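PDB 6I5S: bottromycin amidohydrolase from Streptomyces purpureus, which probably hydrolyses a thiazoline-linked amide during bottromycin biosynthesis, acting as a zinc-dependent amidohydrolase and gatekeeper of the pathway. Local coordinates for residues V208-Q213 and T227-G232; T223-E228 and G266-P271. All coordinates share one frame; numbering follows the deposited sequence.

Contact 1: V208-Q213 and T227-G232. With ZN (zinc ion), chain B.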
# COMPACT_ATOMS: atom_id res chain seq x y z
N VAL A 208 10.62 10.46 1.61
CA VAL A 208 10.16 9.53 0.61
C VAL A 208 9.57 10.34 -0.54
O VAL A 208 9.45 11.55 -0.46
CB VAL A 208 9.12 8.52 1.15
CG1 VAL A 208 9.72 7.67 2.23
CG2 VAL A 208 7.86 9.24 1.67
N GLY A 209 9.17 9.65 -1.60
CA GLY A 209 8.38 10.28 -2.64
C GLY A 209 9.02 10.21 -4.02
O GLY A 209 9.63 9.18 -4.40
N HIS A 210 8.78 11.24 -4.82
CA HIS A 210 9.23 11.29 -6.20
C HIS A 210 10.64 11.82 -6.28
O HIS A 210 10.92 12.85 -5.69
CB HIS A 210 8.34 12.23 -7.03
CG HIS A 210 6.90 11.79 -7.13
ND1 HIS A 210 6.02 12.38 -8.01
CD2 HIS A 210 6.20 10.83 -6.47
CE1 HIS A 210 4.83 11.80 -7.89
NE2 HIS A 210 4.92 10.86 -6.96
N VAL A 211 11.50 11.19 -7.08
CA VAL A 211 12.82 11.77 -7.31
C VAL A 211 12.60 13.11 -7.99
O VAL A 211 12.03 13.14 -9.08
CB VAL A 211 13.74 10.88 -8.18
CG1 VAL A 211 15.06 11.59 -8.55
CG2 VAL A 211 14.00 9.53 -7.46
N PRO A 212 13.02 14.23 -7.42
CA PRO A 212 12.73 15.51 -8.08
C PRO A 212 13.49 15.66 -9.37
O PRO A 212 14.60 15.15 -9.54
CB PRO A 212 13.18 16.55 -7.05
CG PRO A 212 13.12 15.80 -5.74
CD PRO A 212 13.56 14.43 -6.05
N GLN A 213 12.85 16.33 -10.32
CA GLN A 213 13.43 16.50 -11.65
C GLN A 213 14.81 17.15 -11.58
O GLN A 213 15.69 16.82 -12.40
CB GLN A 213 12.51 17.35 -12.51
CG GLN A 213 11.27 16.63 -12.97
CD GLN A 213 10.76 17.12 -14.31
OE1 GLN A 213 10.02 16.40 -14.97
NE2 GLN A 213 11.16 18.34 -14.72
N THR A 227 11.90 5.61 -2.84
CA THR A 227 11.47 6.33 -4.05
C THR A 227 10.33 5.55 -4.69
O THR A 227 10.27 4.30 -4.62
CB THR A 227 12.59 6.53 -5.07
OG1 THR A 227 13.16 5.28 -5.48
CG2 THR A 227 13.74 7.42 -4.45
N GLU A 228 9.38 6.31 -5.24
CA GLU A 228 8.11 5.77 -5.70
C GLU A 228 7.99 5.82 -7.22
O GLU A 228 8.48 6.74 -7.89
CB GLU A 228 6.92 6.55 -5.09
CG GLU A 228 7.08 6.86 -3.56
CD GLU A 228 7.14 5.59 -2.77
OE1 GLU A 228 6.18 4.80 -2.91
OE2 GLU A 228 8.13 5.37 -2.05
N HIS A 229 7.26 4.84 -7.73
CA HIS A 229 6.76 4.78 -9.11
C HIS A 229 7.86 4.55 -10.14
O HIS A 229 7.58 4.63 -11.35
CB HIS A 229 6.02 6.07 -9.51
CG HIS A 229 5.04 6.59 -8.51
ND1 HIS A 229 3.97 5.85 -8.05
CD2 HIS A 229 4.95 7.81 -7.91
CE1 HIS A 229 3.28 6.58 -7.18
NE2 HIS A 229 3.85 7.77 -7.09
N LEU A 230 9.08 4.21 -9.72
CA LEU A 230 10.26 4.15 -10.59
C LEU A 230 10.64 5.51 -11.18
O LEU A 230 11.51 5.58 -12.05
CB LEU A 230 10.07 3.10 -11.71
CG LEU A 230 9.84 1.66 -11.24
CD1 LEU A 230 9.63 0.74 -12.45
CD2 LEU A 230 11.03 1.19 -10.42
N TYR A 231 10.06 6.62 -10.70
CA TYR A 231 10.47 7.90 -11.24
C TYR A 231 11.94 8.09 -10.90
O TYR A 231 12.43 7.61 -9.87
CB TYR A 231 9.65 9.05 -10.71
CG TYR A 231 8.18 9.01 -11.09
CD1 TYR A 231 7.72 8.30 -12.19
CD2 TYR A 231 7.24 9.68 -10.33
CE1 TYR A 231 6.38 8.28 -12.48
CE2 TYR A 231 5.93 9.67 -10.64
CZ TYR A 231 5.49 8.99 -11.72
OH TYR A 231 4.13 8.96 -12.00
N GLY A 232 12.65 8.73 -11.81
CA GLY A 232 14.11 8.76 -11.71
C GLY A 232 14.76 7.76 -12.62
O GLY A 232 15.65 8.09 -13.39
ZN ZN B . 3.07 9.78 -6.72
O HOH W 1 10.80 8.34 -7.60
O HOH W 2 1.69 11.32 -7.26
O HOH W 3 1.00 8.94 -6.65
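H210 and H229 reach the same zinc ion through NE2, H229 at 2.2 Å, and two waters and the carboxylated lysine Xaa183 complete its shell. Sharing the metal brings H210 NE2 to 3.2 Å from CD2 of H229, near the plane of the H229 ring, with the two imidazoles turned 81° against each other. Y231 then presents its edge to a face of H210: CE2 of Y231 comes within 3.6 Å of H210 CE1, and the ring planes stand at 84°, an edge-to-face pair. CB of H229 sits over the centre of one face of Y231, so Y231 touches both zinc ligands. The nitrogens not bound to zinc are held too, ND1 of H210 by D186 and ND1 of H229 by T272. Behind the rings, E228 N donates to G209 O at 3.0 Å. A water takes the N-H of V211 and gives protons to E228 O and Y231 O, bridging loop to turn. V211 CG2, anti to the carbonyl carbon, meets T227 CG2 at 3.7 Å. A type I' turn from E228 to Y231 carries H229, and the whole forms one half of the binuclear zinc centre, with a bridging carboxylated lysine, familiar from the amidohydrolase superfamily.

Contact 2: T223-E228 and G266-P271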
# COMPACT_ATOMS: atom_id res chain seq x y z
N THR A 223 19.91 9.37 -0.42
CA THR A 223 19.39 10.25 0.63
C THR A 223 17.93 9.97 0.98
O THR A 223 17.51 10.27 2.09
CB THR A 223 19.51 11.74 0.24
OG1 THR A 223 18.82 12.00 -0.98
CG2 THR A 223 20.96 12.18 0.10
N MET A 224 17.15 9.38 0.08
CA MET A 224 15.74 9.14 0.34
C MET A 224 15.50 7.74 0.91
O MET A 224 16.10 6.76 0.47
CB MET A 224 14.92 9.33 -0.94
CG MET A 224 14.95 10.82 -1.43
SD MET A 224 14.07 11.09 -2.99
CE MET A 224 12.35 10.71 -2.59
N ARG A 225 14.61 7.66 1.88
CA ARG A 225 14.31 6.37 2.49
C ARG A 225 13.66 5.43 1.48
O ARG A 225 13.95 4.23 1.46
CB ARG A 225 13.42 6.55 3.71
CG ARG A 225 12.69 5.26 4.28
CD ARG A 225 13.65 4.37 4.97
NE ARG A 225 14.29 5.04 6.08
CZ ARG A 225 13.79 5.20 7.28
NH1 ARG A 225 12.57 4.77 7.59
NH2 ARG A 225 14.53 5.83 8.17
N SER A 226 12.81 5.98 0.61
CA SER A 226 12.27 5.21 -0.49
C SER A 226 11.96 6.17 -1.64
O SER A 226 11.76 7.37 -1.44
CB SER A 226 10.99 4.43 -0.12
OG SER A 226 9.87 5.34 0.05
N THR A 227 11.90 5.61 -2.84
CA THR A 227 11.47 6.33 -4.05
C THR A 227 10.33 5.55 -4.69
O THR A 227 10.27 4.30 -4.62
CB THR A 227 12.59 6.53 -5.07
OG1 THR A 227 13.16 5.28 -5.48
CG2 THR A 227 13.74 7.42 -4.45
N GLU A 228 9.38 6.31 -5.24
CA GLU A 228 8.11 5.77 -5.70
C GLU A 228 7.99 5.82 -7.22
O GLU A 228 8.48 6.74 -7.89
CB GLU A 228 6.92 6.55 -5.09
CG GLU A 228 7.08 6.86 -3.56
CD GLU A 228 7.14 5.59 -2.77
OE1 GLU A 228 6.18 4.80 -2.91
OE2 GLU A 228 8.13 5.37 -2.05
N GLY A 266 20.30 -2.00 -1.84
CA GLY A 266 19.96 -1.62 -0.49
C GLY A 266 18.90 -0.57 -0.35
O GLY A 266 18.49 -0.28 0.78
N HIS A 267 18.42 0.00 -1.43
CA HIS A 267 17.44 1.06 -1.32
C HIS A 267 16.03 0.55 -1.61
O HIS A 267 15.83 -0.39 -2.40
CB HIS A 267 17.84 2.19 -2.25
CG HIS A 267 19.14 2.82 -1.84
ND1 HIS A 267 20.27 2.77 -2.61
CD2 HIS A 267 19.50 3.45 -0.68
CE1 HIS A 267 21.26 3.37 -1.98
NE2 HIS A 267 20.82 3.79 -0.81
N PHE A 268 15.05 1.16 -0.94
CA PHE A 268 13.66 0.75 -1.01
C PHE A 268 13.02 1.40 -2.22
O PHE A 268 13.07 2.62 -2.35
CB PHE A 268 12.90 1.14 0.23
CG PHE A 268 13.37 0.42 1.49
CD1 PHE A 268 12.89 -0.83 1.80
CD2 PHE A 268 14.32 0.99 2.30
CE1 PHE A 268 13.32 -1.48 2.94
CE2 PHE A 268 14.73 0.36 3.45
CZ PHE A 268 14.22 -0.88 3.77
N VAL A 269 12.39 0.57 -3.07
CA VAL A 269 11.77 0.99 -4.32
C VAL A 269 10.32 0.50 -4.31
O VAL A 269 10.10 -0.69 -4.17
CB VAL A 269 12.53 0.43 -5.53
CG1 VAL A 269 11.77 0.70 -6.81
CG2 VAL A 269 13.91 1.03 -5.58
N CYS A 270 9.36 1.40 -4.49
CA CYS A 270 7.93 1.09 -4.51
C CYS A 270 7.40 1.44 -5.89
O CYS A 270 7.03 2.58 -6.15
CB CYS A 270 7.20 1.87 -3.40
SG CYS A 270 5.49 1.43 -3.31
N PRO A 271 7.35 0.47 -6.82
CA PRO A 271 7.09 0.83 -8.23
C PRO A 271 5.64 1.11 -8.58
O PRO A 271 5.38 1.69 -9.65
CB PRO A 271 7.62 -0.40 -9.01
CG PRO A 271 7.58 -1.54 -8.03
CD PRO A 271 7.85 -0.91 -6.65
O HOH W 4 16.46 3.37 0.87
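F268 lays its CB against CB of S226, 3.8 Å apart, and brings its ring alongside R225, whose O sits near the ring plane, 3.4 Å from CD2 of F268. Two residues on, C270 meets the carboxylate of E228 on this same face of the sheet. CB of C270 lies 3.1 Å from E228 OE1, an oxygen that also accepts a hydrogen bond from H94. E228, bent at chi2, curls back so that OE2 accepts a 2.7 Å bond from S226 OG, nearly along the C-O axis, while R115 salt-bridges the same oxygen, which probably balances the buried carboxylate. Between these side chains run the backbone bonds of a parallel pair: T227 N to F268 O at 3.2 Å, and C270 N to T227 O at 3.0 Å, the latter almost straight at 172°. T227 and V269 turn to the other face. A water links R225 O with F268 N, donating to the first and accepting from the second. The axes of strands 226-228 and 268-270 come within 4.9 Å. Strand 268-270 lies between 226-228 and 342-343 in a parallel sheet, with S226 and F268 packing on helix 383-388 and M224 reaching F193 of helix 190-203.

How the contacts relate
The centres of contacts 1 and 2 lie about 8 Å apart, and strand 226-228 serves both, with T227 and E228 common to them. Contact 2 pairs this strand with 268-270; contact 1 follows it past its end to the zinc ligand H229. The pairing carries on to that ligand: H229 N lies 2.8 Å from C270 O, a probable hydrogen bond. In the other direction, CE of M224 packs 3.5 Å from N of G209, just before H210. E228 connects sheet and metal, its side chain about 5 Å from a zinc ion and its OE1 bonded to H94, a ligand of the second zinc. Contact 1 supplies two ligands of one zinc ion; contact 2 supplies none and approaches the centre through E228 and H94.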